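Local atomic coordinates of beta-ketoacyl-[acyl-carrier-protein] synthase FabY (Pseudomonas aeruginosa, PDB entry 4CW4), a protein that catalyses the condensation of acetyl-CoA with malonyl-acyl carrier protein to give beta-acetoacetyl-acyl carrier protein, the primer of fatty acid synthesis. Residues A[19-24]-A[473-478]; A[95-100]-A[173-178]; A[168-173]-A[315-320]. One frame throughout, in Å; residues are numbered along the deposited sequence.

How the contacts relate
From the N terminus, segment 19-24 runs from the end of strand 10-19 through a turn into strand 22-23. Its partner 473-478, which ends the short helix 472-475, follows after 448 residues. Contact 1 therefore closes the longest loop, and contacts 2 and 3 both lie within that span. Contact 2 joins the loop 95-100, after strand 91-93, to 173-178, after strand 169-171. Contact 3 joins 168-173 to 315-320, between strand 307-314 and helix 319-327. Contacts 2 and 3 cross along the chain and share L173. Q172 links them further, since its OE1 probably accepts from E95 N. A20 of contact 1 packs on Q172, and N19 on L173.

Contact 1: residues A[19-24]-A[473-478]; sequences NAAGRS and AYVGHS
V475 packs against A20 and A21 of a type I beta turn that runs from N19 to G22. It is the turn of a beta hairpin that joins strand 10-19 to strand 22-23 in the ketosynthase fold. V475 sits at the end of the short helix 472-475. The contact is buried.

The apolar part is carried by one methyl group. V475 CG1 lies 4.2 Å from A20 CB and 3.9 Å from A21 CB. It also comes up to the amide group of N19, with V475 CG1 3.9 Å from N19 OD1. The methyl is turned to the turn because CG1 stands anti to the carbonyl carbon of V475 (chi1 -60°).

The polar part lies within the turn. N19 OD1 accepts from A21 N at 2.9 Å, which makes an Asx turn. The bond is moderately straight, with an angle of 153° at the hydrogen. The donor is tilted 33° from the carbonyl plane of N19. The backbone adds two bonds, G22 N to N19 O and N19 N to G22 O. The other end of the amide, N19 ND2, bonds to D485, so both ends of the group are held. D485 also receives S478 OG and lies in helix 482-496, which is touched by V475 as well.

No direct hydrogen bond crosses the contact. The helix ends at V475; G476, with positive phi, is the first residue to leave helical geometry. The next residue, H477, is a predicted active-site histidine. Its side chain touches C286, inferred to be an active-site residue. The contact thus packs the turn against the helix end that leads into the probable catalytic centre. A water adds a polar link: it accepts from A20 N at 2.9 Å and lies 3.2 Å from V475 O.

Contact 2: residues A[95-100]-A[173-178]; sequences EPQYLD and LPTGFE
E95 OE1 is gripped by two donors. T175 OG1 gives its proton to it across the contact at 2.6 Å. Q97 NE2 donates from within its own segment, 2.9 Å from E95 OE1. The two bonds use different sides of the oxygen. The threonine meets the syn lone pair. The glutamine comes on the anti side, 23° out of the carboxylate plane. Q97 reaches back because its chain is bent at chi2 (-91°), and the side chain then crosses that of T175 at about a right angle. T175 CG2 lies 4.0 Å from Q97 NE2.

A water makes the second bridge. It accepts from Q97 NE2 and donates to Y98 OH and to L173 O, each of the last two at 2.8 Å. Y98 OH lies 3.5 Å from L173 N, and both hydrogen-bond to E365.

The contact lies at the surface, away from the annotated sites. It joins two loops that follow the paired strands 91-93 and 169-171. T175 is the second residue of a type II beta turn from P174 to F177. R92 makes a salt bridge with E95 OE2 and also hydrogen-bonds T175 OG1 and L173 O. With two donors on OE1 and an arginine on OE2, the carboxylate of E95 is probably ionised and held in a fixed orientation.

Contact 3: residues A[168-173]-A[315-320]; sequences KSAGQL and APILPE
The backbones come closest at A170 and I317, whose CA atoms are 7.2 Å apart, with I317 at the centre of an inverse gamma turn. No hydrogen bond joins the two segments; the side chain of I317 bridges them.

Its terminal methyl does the touching. I317 CD1 lies 3.9 Å from A170 CB and 3.8 Å from Q172 CG. It also comes within 3.4 Å of G171 O. The reach follows from an extended chain, with CD1 anti to CA (chi2 171°). Q172 and I317 meet at about a right angle, the methyl coming against the aliphatic part of the glutamine.

The amide of Q172 is occupied elsewhere. Its NE2 bonds back to A170 O at 3.0 Å, nearly straight at 170°. That donor stands above the carbonyl plane, 47° out of it. NE2 also gives to R93 O, and OE1 accepts from E95 N. These bonds fix the rotation of the amide, while CG of the same chain meets I317.

The contact is buried within the ketosynthase region. G171 is close to H477, a predicted active-site residue. Strand 169-171 pairs antiparallel with strand 91-93, through A170 and R92. G171 also bonds by its backbone to L363 and E365. The partner segment connects strand 307-314 to helix 319-327, with L318 at the N-cap position and A315 touching helix 190-204.

Contact 1: residues A[19-24]-A[473-478]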
loop_
_atom_site.group_PDB
_atom_site.type_symbol
_atom_site.label_atom_id
_atom_site.label_comp_id
_atom_site.label_asym_id
_atom_site.label_seq_id
_atom_site.Cartn_x
_atom_site.Cartn_y
_atom_site.Cartn_z
ATOM N N ASN A 19 -4.370 21.321 0.915
ATOM C CA ASN A 19 -5.701 20.779 0.685
ATOM C C ASN A 19 -6.639 21.910 0.299
ATOM O O ASN A 19 -6.164 23.009 -0.032
ATOM C CB ASN A 19 -6.183 19.966 1.886
ATOM C CG ASN A 19 -6.332 20.782 3.147
ATOM O OD1 ASN A 19 -6.493 21.998 3.113
ATOM N ND2 ASN A 19 -6.353 20.091 4.277
ATOM N N ALA A 20 -7.941 21.658 0.321
ATOM C CA ALA A 20 -8.910 22.649 -0.136
ATOM C C ALA A 20 -8.887 23.925 0.691
ATOM O O ALA A 20 -9.417 24.941 0.252
ATOM C CB ALA A 20 -10.313 22.043 -0.144
ATOM N N ALA A 21 -8.289 23.890 1.884
ATOM C CA ALA A 21 -8.229 25.084 2.739
ATOM C C ALA A 21 -6.978 25.933 2.471
ATOM O O ALA A 21 -6.866 27.038 2.979
ATOM C CB ALA A 21 -8.294 24.691 4.219
ATOM N N GLY A 22 -6.058 25.414 1.671
ATOM C CA GLY A 22 -4.819 26.100 1.330
ATOM C C GLY A 22 -3.555 25.419 1.838
ATOM O O GLY A 22 -3.492 24.197 1.983
ATOM N N ARG A 23 -2.541 26.240 2.079
ATOM C CA ARG A 23 -1.257 25.806 2.602
ATOM C C ARG A 23 -1.386 25.476 4.081
ATOM O O ARG A 23 -1.886 26.275 4.877
ATOM C CB ARG A 23 -0.199 26.887 2.408
ATOM C CG ARG A 23 1.144 26.537 3.051
ATOM C CD ARG A 23 2.278 27.421 2.582
ATOM N NE ARG A 23 2.119 28.868 2.768
ATOM C CZ ARG A 23 2.630 29.590 3.763
ATOM N NH1 ARG A 23 3.289 29.013 4.766
ATOM N NH2 ARG A 23 2.472 30.912 3.759
ATOM N N SER A 24 -0.915 24.296 4.459
ATOM C CA SER A 24 -1.051 23.855 5.840
ATOM C C SER A 24 -0.058 24.487 6.794
ATOM O O SER A 24 -0.386 24.713 7.952
ATOM C CB SER A 24 -0.876 22.344 5.909
ATOM O OG SER A 24 -1.922 21.754 5.188
ATOM N N ALA A 473 -15.996 18.521 7.039
ATOM C CA ALA A 473 -17.000 19.525 6.697
ATOM C C ALA A 473 -16.399 20.602 5.793
ATOM O O ALA A 473 -17.076 21.150 4.903
ATOM C CB ALA A 473 -17.546 20.166 7.963
ATOM N N TYR A 474 -15.143 20.932 6.071
ATOM C CA TYR A 474 -14.414 21.962 5.327
ATOM C C TYR A 474 -13.740 21.457 4.058
ATOM O O TYR A 474 -13.824 22.114 3.015
ATOM C CB TYR A 474 -13.345 22.606 6.215
ATOM C CG TYR A 474 -13.887 23.319 7.425
ATOM C CD1 TYR A 474 -14.408 24.604 7.308
ATOM C CD2 TYR A 474 -13.900 22.722 8.684
ATOM C CE1 TYR A 474 -14.899 25.290 8.400
ATOM C CE2 TYR A 474 -14.409 23.403 9.788
ATOM C CZ TYR A 474 -14.904 24.691 9.636
ATOM O OH TYR A 474 -15.405 25.388 10.708
ATOM N N VAL A 475 -13.009 20.342 4.159
ATOM C CA VAL A 475 -12.119 19.931 3.075
ATOM C C VAL A 475 -12.467 18.586 2.461
ATOM O O VAL A 475 -11.738 18.091 1.625
ATOM C CB VAL A 475 -10.639 19.907 3.555
ATOM C CG1 VAL A 475 -10.223 21.293 4.036
ATOM C CG2 VAL A 475 -10.420 18.843 4.659
ATOM N N GLY A 476 -13.601 18.022 2.846
ATOM C CA GLY A 476 -13.991 16.730 2.327
ATOM C C GLY A 476 -13.067 15.635 2.811
ATOM O O GLY A 476 -12.303 15.821 3.766
ATOM N N HIS A 477 -13.174 14.486 2.157
ATOM C CA HIS A 477 -12.519 13.254 2.550
ATOM C C HIS A 477 -11.404 12.924 1.567
ATOM O O HIS A 477 -11.661 12.483 0.452
ATOM C CB HIS A 477 -13.571 12.153 2.541
ATOM C CG HIS A 477 -13.131 10.891 3.195
ATOM N ND1 HIS A 477 -11.806 10.594 3.393
ATOM C CD2 HIS A 477 -13.835 9.856 3.712
ATOM C CE1 HIS A 477 -11.708 9.432 4.020
ATOM N NE2 HIS A 477 -12.924 8.961 4.225
ATOM N N SER A 478 -10.163 13.148 1.982
ATOM C CA SER A 478 -8.998 12.947 1.109
ATOM C C SER A 478 -8.402 11.544 1.199
ATOM O O SER A 478 -7.263 11.312 0.795
ATOM C CB SER A 478 -7.923 13.992 1.407
ATOM O OG SER A 478 -7.518 13.871 2.759
HETATM O O HOH W 1 -9.034 19.017 0.164
#

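Contact 2: residues A[95-100]-A[173-178]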
loop_
_atom_site.group_PDB
_atom_site.type_symbol
_atom_site.label_atom_id
_atom_site.label_comp_id
_atom_site.label_asym_id
_atom_site.label_seq_id
_atom_site.Cartn_x
_atom_site.Cartn_y
_atom_site.Cartn_z
ATOM N N GLU A 95 -14.624 21.740 -10.567
ATOM C CA GLU A 95 -14.244 22.764 -11.543
ATOM C C GLU A 95 -13.572 22.159 -12.769
ATOM O O GLU A 95 -13.091 21.027 -12.732
ATOM C CB GLU A 95 -13.379 23.828 -10.851
ATOM C CG GLU A 95 -14.189 24.577 -9.791
ATOM C CD GLU A 95 -13.401 25.582 -8.992
ATOM O OE1 GLU A 95 -12.217 25.833 -9.317
ATOM O OE2 GLU A 95 -13.993 26.141 -8.040
ATOM N N PRO A 96 -13.555 22.914 -13.880
ATOM C CA PRO A 96 -13.143 22.327 -15.158
ATOM C C PRO A 96 -11.716 21.815 -15.236
ATOM O O PRO A 96 -11.414 20.989 -16.095
ATOM C CB PRO A 96 -13.314 23.468 -16.163
ATOM C CG PRO A 96 -14.089 24.518 -15.486
ATOM C CD PRO A 96 -14.054 24.293 -14.023
ATOM N N GLN A 97 -10.843 22.307 -14.373
ATOM C CA GLN A 97 -9.464 21.867 -14.367
ATOM C C GLN A 97 -9.334 20.386 -13.956
ATOM O O GLN A 97 -8.279 19.786 -14.144
ATOM C CB GLN A 97 -8.587 22.778 -13.495
ATOM C CG GLN A 97 -8.935 22.833 -11.999
ATOM C CD GLN A 97 -9.921 23.925 -11.650
ATOM O OE1 GLN A 97 -10.693 24.382 -12.498
ATOM N NE2 GLN A 97 -9.908 24.354 -10.386
ATOM N N TYR A 98 -10.402 19.819 -13.390
ATOM C CA TYR A 98 -10.487 18.379 -13.102
ATOM C C TYR A 98 -11.268 17.623 -14.162
ATOM O O TYR A 98 -10.763 16.685 -14.778
ATOM C CB TYR A 98 -11.141 18.133 -11.730
ATOM C CG TYR A 98 -10.396 18.829 -10.637
ATOM C CD1 TYR A 98 -9.289 18.248 -10.051
ATOM C CD2 TYR A 98 -10.765 20.087 -10.225
ATOM C CE1 TYR A 98 -8.569 18.902 -9.072
ATOM C CE2 TYR A 98 -10.063 20.747 -9.249
ATOM C CZ TYR A 98 -8.971 20.158 -8.678
ATOM O OH TYR A 98 -8.302 20.872 -7.719
ATOM N N LEU A 99 -12.524 18.011 -14.327
ATOM C CA LEU A 99 -13.460 17.339 -15.229
ATOM C C LEU A 99 -14.752 18.139 -15.268
ATOM O O LEU A 99 -14.970 19.027 -14.432
ATOM C CB LEU A 99 -13.763 15.916 -14.743
ATOM C CG LEU A 99 -14.233 15.807 -13.289
ATOM C CD1 LEU A 99 -15.754 15.696 -13.237
ATOM C CD2 LEU A 99 -13.577 14.643 -12.556
ATOM N N ASP A 100 -15.600 17.839 -16.244
ATOM C CA ASP A 100 -16.914 18.429 -16.294
ATOM C C ASP A 100 -17.890 17.391 -15.761
ATOM O O ASP A 100 -18.145 16.391 -16.428
ATOM C CB ASP A 100 -17.261 18.799 -17.738
ATOM C CG ASP A 100 -18.605 19.490 -17.876
ATOM O OD1 ASP A 100 -19.456 19.392 -16.970
ATOM O OD2 ASP A 100 -18.813 20.107 -18.942
ATOM N N LEU A 173 -8.040 21.731 -4.289
ATOM C CA LEU A 173 -7.079 22.788 -3.991
ATOM C C LEU A 173 -7.599 24.147 -4.443
ATOM O O LEU A 173 -8.390 24.230 -5.384
ATOM C CB LEU A 173 -5.730 22.517 -4.666
ATOM C CG LEU A 173 -4.958 21.270 -4.218
ATOM C CD1 LEU A 173 -3.531 21.241 -4.760
ATOM C CD2 LEU A 173 -4.950 21.140 -2.709
ATOM N N PRO A 174 -7.165 25.225 -3.763
ATOM C CA PRO A 174 -7.651 26.554 -4.145
ATOM C C PRO A 174 -7.513 26.844 -5.650
ATOM O O PRO A 174 -6.461 26.599 -6.254
ATOM C CB PRO A 174 -6.779 27.498 -3.318
ATOM C CG PRO A 174 -6.424 26.687 -2.092
ATOM C CD PRO A 174 -6.219 25.297 -2.634
ATOM N N THR A 175 -8.581 27.372 -6.239
ATOM C CA THR A 175 -8.610 27.558 -7.687
ATOM C C THR A 175 -7.482 28.481 -8.107
ATOM O O THR A 175 -7.355 29.604 -7.589
ATOM C CB THR A 175 -9.926 28.149 -8.129
ATOM O OG1 THR A 175 -11.000 27.358 -7.619
ATOM C CG2 THR A 175 -10.008 28.238 -9.662
ATOM N N GLY A 176 -6.677 28.007 -9.054
ATOM C CA GLY A 176 -5.559 28.788 -9.553
ATOM C C GLY A 176 -4.205 28.309 -9.073
ATOM O O GLY A 176 -3.187 28.585 -9.705
ATOM N N PHE A 177 -4.193 27.577 -7.963
ATOM C CA PHE A 177 -2.969 26.998 -7.448
ATOM C C PHE A 177 -2.694 25.693 -8.173
ATOM O O PHE A 177 -3.539 24.798 -8.188
ATOM C CB PHE A 177 -3.109 26.743 -5.948
ATOM C CG PHE A 177 -1.860 26.211 -5.307
ATOM C CD1 PHE A 177 -0.697 26.958 -5.270
ATOM C CD2 PHE A 177 -1.845 24.950 -4.757
ATOM C CE1 PHE A 177 0.455 26.464 -4.657
ATOM C CE2 PHE A 177 -0.706 24.445 -4.159
ATOM C CZ PHE A 177 0.437 25.195 -4.112
ATOM N N GLU A 178 -1.523 25.590 -8.782
ATOM C CA GLU A 178 -1.179 24.431 -9.606
ATOM C C GLU A 178 0.173 23.863 -9.203
ATOM O O GLU A 178 1.210 24.389 -9.615
ATOM C CB GLU A 178 -1.151 24.807 -11.090
ATOM C CG GLU A 178 -2.507 25.233 -11.660
ATOM C CD GLU A 178 -3.373 24.066 -12.092
ATOM O OE1 GLU A 178 -3.047 22.899 -11.755
ATOM O OE2 GLU A 178 -4.389 24.321 -12.781
HETATM O O HOH W 2 -8.041 23.615 -8.070
#

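Contact 3: residues A[168-173]-A[315-320]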
loop_
_atom_site.group_PDB
_atom_site.type_symbol
_atom_site.label_atom_id
_atom_site.label_comp_id
_atom_site.label_asym_id
_atom_site.label_seq_id
_atom_site.Cartn_x
_atom_site.Cartn_y
_atom_site.Cartn_z
ATOM N N LYS A 168 -21.436 16.046 -8.061
ATOM C CA LYS A 168 -20.973 17.276 -8.706
ATOM C C LYS A 168 -19.937 18.036 -7.883
ATOM O O LYS A 168 -19.517 19.103 -8.309
ATOM C CB LYS A 168 -22.137 18.252 -8.981
ATOM C CG LYS A 168 -23.401 17.653 -9.615
ATOM C CD LYS A 168 -23.201 17.201 -11.033
ATOM C CE LYS A 168 -24.505 16.637 -11.614
ATOM N NZ LYS A 168 -24.271 16.105 -12.964
ATOM N N SER A 169 -19.566 17.515 -6.709
ATOM C CA SER A 169 -18.773 18.271 -5.742
ATOM C C SER A 169 -17.539 17.521 -5.253
ATOM O O SER A 169 -17.494 16.310 -5.295
ATOM C CB SER A 169 -19.649 18.669 -4.555
ATOM O OG SER A 169 -20.452 17.581 -4.137
ATOM N N ALA A 170 -16.542 18.272 -4.807
ATOM C CA ALA A 170 -15.284 17.713 -4.298
ATOM C C ALA A 170 -14.515 18.746 -3.500
ATOM O O ALA A 170 -14.717 19.952 -3.685
ATOM C CB ALA A 170 -14.423 17.226 -5.441
ATOM N N GLY A 171 -13.622 18.265 -2.634
ATOM C CA GLY A 171 -12.647 19.124 -1.971
ATOM C C GLY A 171 -11.434 19.305 -2.856
ATOM O O GLY A 171 -10.664 18.376 -3.059
ATOM N N GLN A 172 -11.285 20.520 -3.378
ATOM C CA GLN A 172 -10.308 20.858 -4.417
ATOM C C GLN A 172 -9.309 21.871 -3.913
ATOM O O GLN A 172 -9.695 22.794 -3.191
ATOM C CB GLN A 172 -11.056 21.459 -5.614
ATOM C CG GLN A 172 -11.990 20.466 -6.302
ATOM C CD GLN A 172 -13.115 21.152 -7.038
ATOM O OE1 GLN A 172 -12.959 21.568 -8.187
ATOM N NE2 GLN A 172 -14.262 21.269 -6.388
ATOM N N LEU A 173 -8.040 21.731 -4.289
ATOM C CA LEU A 173 -7.079 22.788 -3.991
ATOM C C LEU A 173 -7.599 24.147 -4.443
ATOM O O LEU A 173 -8.390 24.230 -5.384
ATOM C CB LEU A 173 -5.730 22.517 -4.666
ATOM C CG LEU A 173 -4.958 21.270 -4.218
ATOM C CD1 LEU A 173 -3.531 21.241 -4.760
ATOM C CD2 LEU A 173 -4.950 21.140 -2.709
ATOM N N ALA A 315 -4.850 12.214 -4.835
ATOM C CA ALA A 315 -5.459 13.080 -5.826
ATOM C C ALA A 315 -6.472 12.238 -6.609
ATOM O O ALA A 315 -6.209 11.779 -7.715
ATOM C CB ALA A 315 -4.388 13.670 -6.765
ATOM N N PRO A 316 -7.646 12.006 -6.008
ATOM C CA PRO A 316 -8.620 11.066 -6.549
ATOM C C PRO A 316 -9.779 11.722 -7.290
ATOM O O PRO A 316 -10.755 11.024 -7.557
ATOM C CB PRO A 316 -9.144 10.417 -5.287
ATOM C CG PRO A 316 -9.223 11.593 -4.329
ATOM C CD PRO A 316 -8.047 12.484 -4.673
ATOM N N ILE A 317 -9.684 13.006 -7.631
ATOM C CA ILE A 317 -10.784 13.684 -8.296
ATOM C C ILE A 317 -10.712 13.357 -9.796
ATOM O O ILE A 317 -10.192 14.129 -10.598
ATOM C CB ILE A 317 -10.817 15.191 -8.028
ATOM C CG1 ILE A 317 -10.756 15.476 -6.514
ATOM C CG2 ILE A 317 -12.075 15.775 -8.631
ATOM C CD1 ILE A 317 -10.573 16.942 -6.175
ATOM N N LEU A 318 -11.244 12.177 -10.129
ATOM C CA LEU A 318 -11.174 11.575 -11.458
ATOM C C LEU A 318 -12.513 10.904 -11.674
ATOM O O LEU A 318 -13.097 10.406 -10.711
ATOM C CB LEU A 318 -10.057 10.525 -11.524
ATOM C CG LEU A 318 -8.629 11.017 -11.266
ATOM C CD1 LEU A 318 -7.659 9.857 -11.039
ATOM C CD2 LEU A 318 -8.175 11.880 -12.425
ATOM N N PRO A 319 -13.009 10.877 -12.925
ATOM C CA PRO A 319 -14.346 10.305 -13.142
ATOM C C PRO A 319 -14.484 8.865 -12.634
ATOM O O PRO A 319 -15.521 8.502 -12.110
ATOM C CB PRO A 319 -14.508 10.344 -14.663
ATOM C CG PRO A 319 -13.593 11.427 -15.124
ATOM C CD PRO A 319 -12.436 11.441 -14.160
ATOM N N GLU A 320 -13.452 8.051 -12.800
ATOM C CA GLU A 320 -13.538 6.638 -12.431
ATOM C C GLU A 320 -13.657 6.467 -10.915
ATOM O O GLU A 320 -14.428 5.619 -10.433
ATOM C CB GLU A 320 -12.313 5.888 -12.951
ATOM C CG GLU A 320 -12.173 5.837 -14.484
ATOM C CD GLU A 320 -11.568 7.100 -15.089
ATOM O OE1 GLU A 320 -11.189 8.050 -14.338
ATOM O OE2 GLU A 320 -11.453 7.126 -16.333
#